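Local coordinates for polar amino acid ABC uptake transporter substrate binding protein (Streptococcus thermophilus LMG 18311, PDB 3HV1) that probably binds a polar amino acid outside the cell membrane and delivers it to an ABC uptake transporter, as family 3 solute-binding proteins do, at residues 230-233 and 234-238; 252-255 and 256-259. All blocks are in the same frame, centred on the assembly; numbering follows the deposited sequence.

Contact 1. Residues 230-233 and 234-238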
ATOM      1  N   PHE A 230     -15.427   1.694   0.283  1.00 19.75           N
ATOM      2  CA  PHE A 230     -14.729   2.446   1.330  1.00 19.62           C
ATOM      3  C   PHE A 230     -14.603   3.902   0.906  1.00 19.83           C
ATOM      4  O   PHE A 230     -14.883   4.812   1.678  1.00 17.64           O
ATOM      5  CB  PHE A 230     -13.311   1.917   1.560  1.00 15.87           C
ATOM      6  CG  PHE A 230     -13.246   0.532   2.144  1.00 18.04           C
ATOM      7  CD1 PHE A 230     -14.260   0.051   2.966  1.00 19.26           C
ATOM      8  CD2 PHE A 230     -12.136  -0.272   1.910  1.00 17.35           C
ATOM      9  CE1 PHE A 230     -14.171  -1.214   3.552  1.00 17.39           C
ATOM     10  CE2 PHE A 230     -12.035  -1.543   2.493  1.00 17.59           C
ATOM     11  CZ  PHE A 230     -13.056  -2.007   3.312  1.00 17.98           C
ATOM     12  N   GLU A 231     -14.161   4.111  -0.329  1.00 20.81           N
ATOM     13  CA  GLU A 231     -13.970   5.462  -0.832  1.00 21.48           C
ATOM     14  C   GLU A 231     -15.266   6.240  -0.850  1.00 21.43           C
ATOM     15  O   GLU A 231     -15.299   7.410  -0.484  1.00 20.00           O
ATOM     16  CB  GLU A 231     -13.368   5.428  -2.238  1.00 26.58           C
ATOM     17  CG  GLU A 231     -11.998   4.782  -2.305  1.00 31.45           C
ATOM     18  CD  GLU A 231     -11.364   4.931  -3.678  1.00 37.59           C
ATOM     19  OE1 GLU A 231     -11.188   6.086  -4.127  1.00 38.72           O
ATOM     20  OE2 GLU A 231     -11.050   3.898  -4.305  1.00 39.93           O
ATOM     21  N   THR A 232     -16.338   5.585  -1.284  1.00 20.13           N
ATOM     22  CA  THR A 232     -17.640   6.223  -1.337  1.00 17.08           C
ATOM     23  C   THR A 232     -18.117   6.651   0.046  1.00 17.25           C
ATOM     24  O   THR A 232     -18.628   7.762   0.214  1.00 15.10           O
ATOM     25  CB  THR A 232     -18.680   5.281  -1.988  1.00 16.74           C
ATOM     26  OG1 THR A 232     -18.253   4.960  -3.322  1.00 20.75           O
ATOM     27  CG2 THR A 232     -20.030   5.944  -2.060  1.00 21.96           C
ATOM     28  N   LEU A 233     -17.938   5.779   1.040  1.00 15.70           N
ATOM     29  CA  LEU A 233     -18.359   6.080   2.407  1.00 14.78           C
ATOM     30  C   LEU A 233     -17.532   7.201   3.014  1.00 16.35           C
ATOM     31  O   LEU A 233     -18.040   7.977   3.816  1.00 19.79           O
ATOM     32  CB  LEU A 233     -18.252   4.827   3.288  1.00 13.57           C
ATOM     33  CG  LEU A 233     -19.142   3.660   2.849  1.00 11.60           C
ATOM     34  CD1 LEU A 233     -18.873   2.439   3.745  1.00 12.93           C
ATOM     35  CD2 LEU A 233     -20.600   4.073   2.950  1.00  8.70           C
ATOM     36  N   TYR A 234     -16.253   7.279   2.655  1.00 17.03           N
ATOM     37  CA  TYR A 234     -15.418   8.355   3.181  1.00 16.26           C
ATOM     38  C   TYR A 234     -15.847   9.677   2.529  1.00 19.81           C
ATOM     39  O   TYR A 234     -15.891  10.721   3.184  1.00 19.71           O
ATOM     40  CB  TYR A 234     -13.928   8.091   2.906  1.00 16.60           C
ATOM     41  CG  TYR A 234     -13.038   8.904   3.826  1.00 18.00           C
ATOM     42  CD1 TYR A 234     -12.844   8.525   5.153  1.00 16.68           C
ATOM     43  CD2 TYR A 234     -12.494  10.119   3.406  1.00 18.62           C
ATOM     44  CE1 TYR A 234     -12.141   9.345   6.045  1.00 16.91           C
ATOM     45  CE2 TYR A 234     -11.792  10.940   4.279  1.00 18.58           C
ATOM     46  CZ  TYR A 234     -11.619  10.556   5.596  1.00 18.64           C
ATOM     47  OH  TYR A 234     -10.935  11.385   6.456  1.00 19.38           O
ATOM     48  N   LYS A 235     -16.163   9.628   1.235  1.00 21.67           N
ATOM     49  CA  LYS A 235     -16.602  10.825   0.506  1.00 23.05           C
ATOM     50  C   LYS A 235     -17.933  11.362   1.017  1.00 23.94           C
ATOM     51  O   LYS A 235     -18.109  12.576   1.110  1.00 22.46           O
ATOM     52  CB  LYS A 235     -16.732  10.537  -0.997  1.00 26.84           C
ATOM     53  CG  LYS A 235     -15.536  10.938  -1.846  1.00 33.31           C
ATOM     54  CD  LYS A 235     -14.371   9.974  -1.717  1.00 39.71           C
ATOM     55  CE  LYS A 235     -13.291  10.274  -2.761  1.00 43.72           C
ATOM     56  NZ  LYS A 235     -12.203   9.241  -2.791  1.00 44.51           N
ATOM     57  N   ASN A 236     -18.874  10.472   1.345  1.00 21.19           N
ATOM     58  CA  ASN A 236     -20.168  10.937   1.832  1.00 20.76           C
ATOM     59  C   ASN A 236     -20.266  11.096   3.348  1.00 20.69           C
ATOM     60  O   ASN A 236     -21.316  11.468   3.863  1.00 18.78           O
ATOM     61  CB  ASN A 236     -21.319  10.058   1.303  1.00 21.68           C
ATOM     62  CG  ASN A 236     -21.382   8.687   1.951  1.00 21.27           C
ATOM     63  OD1 ASN A 236     -20.776   8.439   2.996  1.00 19.75           O
ATOM     64  ND2 ASN A 236     -22.143   7.788   1.331  1.00 21.26           N
ATOM     65  N   GLY A 237     -19.170  10.830   4.053  1.00 19.13           N
ATOM     66  CA  GLY A 237     -19.159  11.004   5.498  1.00 19.57           C
ATOM     67  C   GLY A 237     -19.533   9.817   6.369  1.00 19.14           C
ATOM     68  O   GLY A 237     -19.329   9.851   7.584  1.00 18.09           O
ATOM     69  N   GLU A 238     -20.073   8.761   5.778  1.00 19.20           N
ATOM     70  CA  GLU A 238     -20.466   7.612   6.582  1.00 19.25           C
ATOM     71  C   GLU A 238     -19.300   6.892   7.249  1.00 17.47           C
ATOM     72  O   GLU A 238     -19.428   6.430   8.381  1.00 17.40           O
ATOM     73  CB  GLU A 238     -21.277   6.614   5.753  1.00 22.46           C
ATOM     74  CG  GLU A 238     -22.709   7.066   5.463  1.00 27.55           C
ATOM     75  CD  GLU A 238     -23.451   7.544   6.705  1.00 30.83           C
ATOM     76  OE1 GLU A 238     -23.387   6.858   7.748  1.00 25.82           O
ATOM     77  OE2 GLU A 238     -24.105   8.610   6.629  1.00 34.21           O
TER

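Contact 2. Residues 252-255 and 256-259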
ATOM      1  N   ALA A 252      -9.450   6.045   9.069  1.00 16.31           N
ATOM      2  CA  ALA A 252      -9.263   5.777   7.649  1.00 16.95           C
ATOM      3  C   ALA A 252      -7.813   5.822   7.191  1.00 19.99           C
ATOM      4  O   ALA A 252      -7.063   6.724   7.557  1.00 20.19           O
ATOM      5  CB  ALA A 252     -10.087   6.762   6.828  1.00 16.94           C
ATOM      6  N   THR A 253      -7.426   4.833   6.391  1.00 19.37           N
ATOM      7  CA  THR A 253      -6.085   4.771   5.836  1.00 20.01           C
ATOM      8  C   THR A 253      -6.081   5.712   4.638  1.00 20.92           C
ATOM      9  O   THR A 253      -7.136   6.123   4.168  1.00 20.88           O
ATOM     10  CB  THR A 253      -5.752   3.370   5.311  1.00 20.75           C
ATOM     11  OG1 THR A 253      -6.773   2.967   4.392  1.00 19.91           O
ATOM     12  CG2 THR A 253      -5.657   2.354   6.460  1.00 17.72           C
ATOM     13  N   ASP A 254      -4.899   6.046   4.139  1.00 21.44           N
ATOM     14  CA  ASP A 254      -4.825   6.912   2.977  1.00 23.62           C
ATOM     15  C   ASP A 254      -5.559   6.284   1.786  1.00 23.18           C
ATOM     16  O   ASP A 254      -6.154   6.994   0.981  1.00 24.28           O
ATOM     17  CB  ASP A 254      -3.365   7.198   2.624  1.00 26.74           C
ATOM     18  CG  ASP A 254      -2.705   8.138   3.617  1.00 30.53           C
ATOM     19  OD1 ASP A 254      -3.421   8.977   4.206  1.00 35.13           O
ATOM     20  OD2 ASP A 254      -1.476   8.053   3.797  1.00 34.44           O
ATOM     21  N   GLN A 255      -5.534   4.957   1.679  1.00 23.82           N
ATOM     22  CA  GLN A 255      -6.229   4.289   0.578  1.00 22.56           C
ATOM     23  C   GLN A 255      -7.734   4.561   0.631  1.00 23.19           C
ATOM     24  O   GLN A 255      -8.356   4.867  -0.395  1.00 22.29           O
ATOM     25  CB  GLN A 255      -5.971   2.777   0.600  1.00 25.02           C
ATOM     26  CG  GLN A 255      -4.544   2.400   0.219  1.00 25.53           C
ATOM     27  CD  GLN A 255      -3.663   2.161   1.418  1.00 25.88           C
ATOM     28  OE1 GLN A 255      -3.830   2.789   2.466  1.00 25.77           O
ATOM     29  NE2 GLN A 255      -2.705   1.255   1.271  1.00 24.15           N
ATOM     30  N   VAL A 256      -8.319   4.447   1.822  1.00 19.10           N
ATOM     31  CA  VAL A 256      -9.747   4.703   1.992  1.00 18.65           C
ATOM     32  C   VAL A 256     -10.044   6.154   1.608  1.00 20.49           C
ATOM     33  O   VAL A 256     -11.121   6.458   1.094  1.00 18.56           O
ATOM     34  CB  VAL A 256     -10.190   4.452   3.462  1.00 17.55           C
ATOM     35  CG1 VAL A 256     -11.530   5.105   3.740  1.00 16.37           C
ATOM     36  CG2 VAL A 256     -10.281   2.961   3.712  1.00 16.90           C
ATOM     37  N   LYS A 257      -9.080   7.037   1.859  1.00 23.64           N
ATOM     38  CA  LYS A 257      -9.226   8.456   1.550  1.00 26.62           C
ATOM     39  C   LYS A 257      -9.036   8.772   0.065  1.00 28.64           C
ATOM     40  O   LYS A 257      -9.208   9.913  -0.357  1.00 30.51           O
ATOM     41  CB  LYS A 257      -8.232   9.278   2.371  1.00 26.48           C
ATOM     42  CG  LYS A 257      -8.490   9.267   3.862  1.00 26.30           C
ATOM     43  CD  LYS A 257      -7.472  10.124   4.598  1.00 28.69           C
ATOM     44  CE  LYS A 257      -7.744  10.158   6.098  1.00 30.98           C
ATOM     45  NZ  LYS A 257      -6.714  10.944   6.843  1.00 32.88           N
ATOM     46  N   GLY A 258      -8.673   7.767  -0.722  1.00 29.58           N
ATOM     47  CA  GLY A 258      -8.480   7.974  -2.147  1.00 33.36           C
ATOM     48  C   GLY A 258      -7.080   8.412  -2.557  1.00 34.84           C
ATOM     49  O   GLY A 258      -6.847   8.729  -3.723  1.00 34.32           O
ATOM     50  N   LYS A 259      -6.152   8.430  -1.603  1.00 36.67           N
ATOM     51  CA  LYS A 259      -4.769   8.827  -1.868  1.00 39.15           C
ATOM     52  C   LYS A 259      -3.942   7.603  -2.255  1.00 39.99           C
ATOM     53  O   LYS A 259      -3.439   6.894  -1.383  1.00 40.54           O
ATOM     54  CB  LYS A 259      -4.161   9.468  -0.622  1.00 39.40           C
ATOM     55  CG  LYS A 259      -4.934  10.657  -0.084  1.00 41.08           C
ATOM     56  CD  LYS A 259      -4.321  11.157   1.210  1.00 43.91           C
ATOM     57  CE  LYS A 259      -4.983  12.442   1.686  1.00 46.54           C
ATOM     58  NZ  LYS A 259      -6.449  12.274   1.907  1.00 47.79           N
TER

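Contact 1. Residues 230-233 and 234-238
Glu231 and Lys235, one helical turn apart, are joined twice. The backbone N of Lys235 donates to the O of Glu231 at 2.9 Å, and the side chains, lying alongside and pointing the same way, bring NZ of Lys235 to 3.6 Å from OE1 of Glu231 in a rather long salt bridge. A bend at chi2 of Lys235 (76°) carries its chain back along the helix, and its CD passes 3.0 Å from the O of Glu231. Backbone bonds from Tyr234 N to Phe230 O and from Asn236 N to Thr232 O continue the helical pattern. Gly237 is the first residue to leave helical angles, with phi 91°. Asn236 bridges the corner with an Asx turn: its OD1 accepts from Glu238 N at 2.9 Å, nearly straight at 167°. Beyond it, CD2 of Leu233 rests 3.8 Å from CB of Glu238, and the leucine also packs on Ala53 and Val54 of helix 46-56 and on Phe239. The tyrosine ring leads away from the turn, its OH bonded to Asp250. Gly237 occupies the N-cap position of helix 238-247, and the Asn236 oxygen supplies an acceptor to an N-H at that helix's start; the long salt bridge, on the more exposed flank, probably adds little.

Contact 2. Residues 252-255 and 256-259
Val256 lies against two residues of 252-255, one with each methyl. With CG1 anti to the backbone N (chi1 163°), that branch meets CB of Ala252 at 3.8 Å, and CG2 sits 3.6 Å from OG1 of Thr253, the two side chains crossing at about a right angle. The same hydroxyl oxygen takes a weak bond from Val256 N at 3.3 Å and is also hydrogen-bonded to Pro103 O. Phe230, Tyr234 and Phe239 pack on the valine from the neighbouring helices.

Asp254 works through its backbone: its O accepts from Lys259 N at 3.0 Å, the donor tilted 31° from the carbonyl plane. Its side chain crosses that of Lys259, with OD1 3.8 Å from CD; the ammonium groups of Lys257 and Lys259 stay beyond contact distance. Lys257 N binds Thr253 O at 3.2 Å, and its extended chain runs back past that oxygen to put CE near Ala252 O. Val256 and Lys257 are the central pair of a type I beta turn, closed by Gly258 N on Gln255 O at 2.9 Å. Gly258 then reverses the chain with positive phi (88°), and with the six-to-one Lys259 bond this is the Schellman pattern, closing one helix-like turn.

Contact 2 packs on the flank of the helix end that holds contact 1, their centres about 10 Å apart. Tyr234 makes most of the junction: its CE1 packs 3.4 Å from CB of Ala252, and its OH lies 3.4 Å from CE of Lys257; Phe230 adds a contact on Val256. Both are partly buried, Phe230 and Leu233 inside in contact 1, Thr253 and Val256 in contact 2, with the lysines farther out. Leu233 and Val256 both touch Phe239 of helix 238-247, and Leu233 also reaches helix 46-56. Residues 230-238 combine regular helical bonds with a salt bridge and an Asx turn, while 252-259 relies on three backbone bonds and a weak one to a threonine hydroxyl. A positive-phi glycine turns the chain in both.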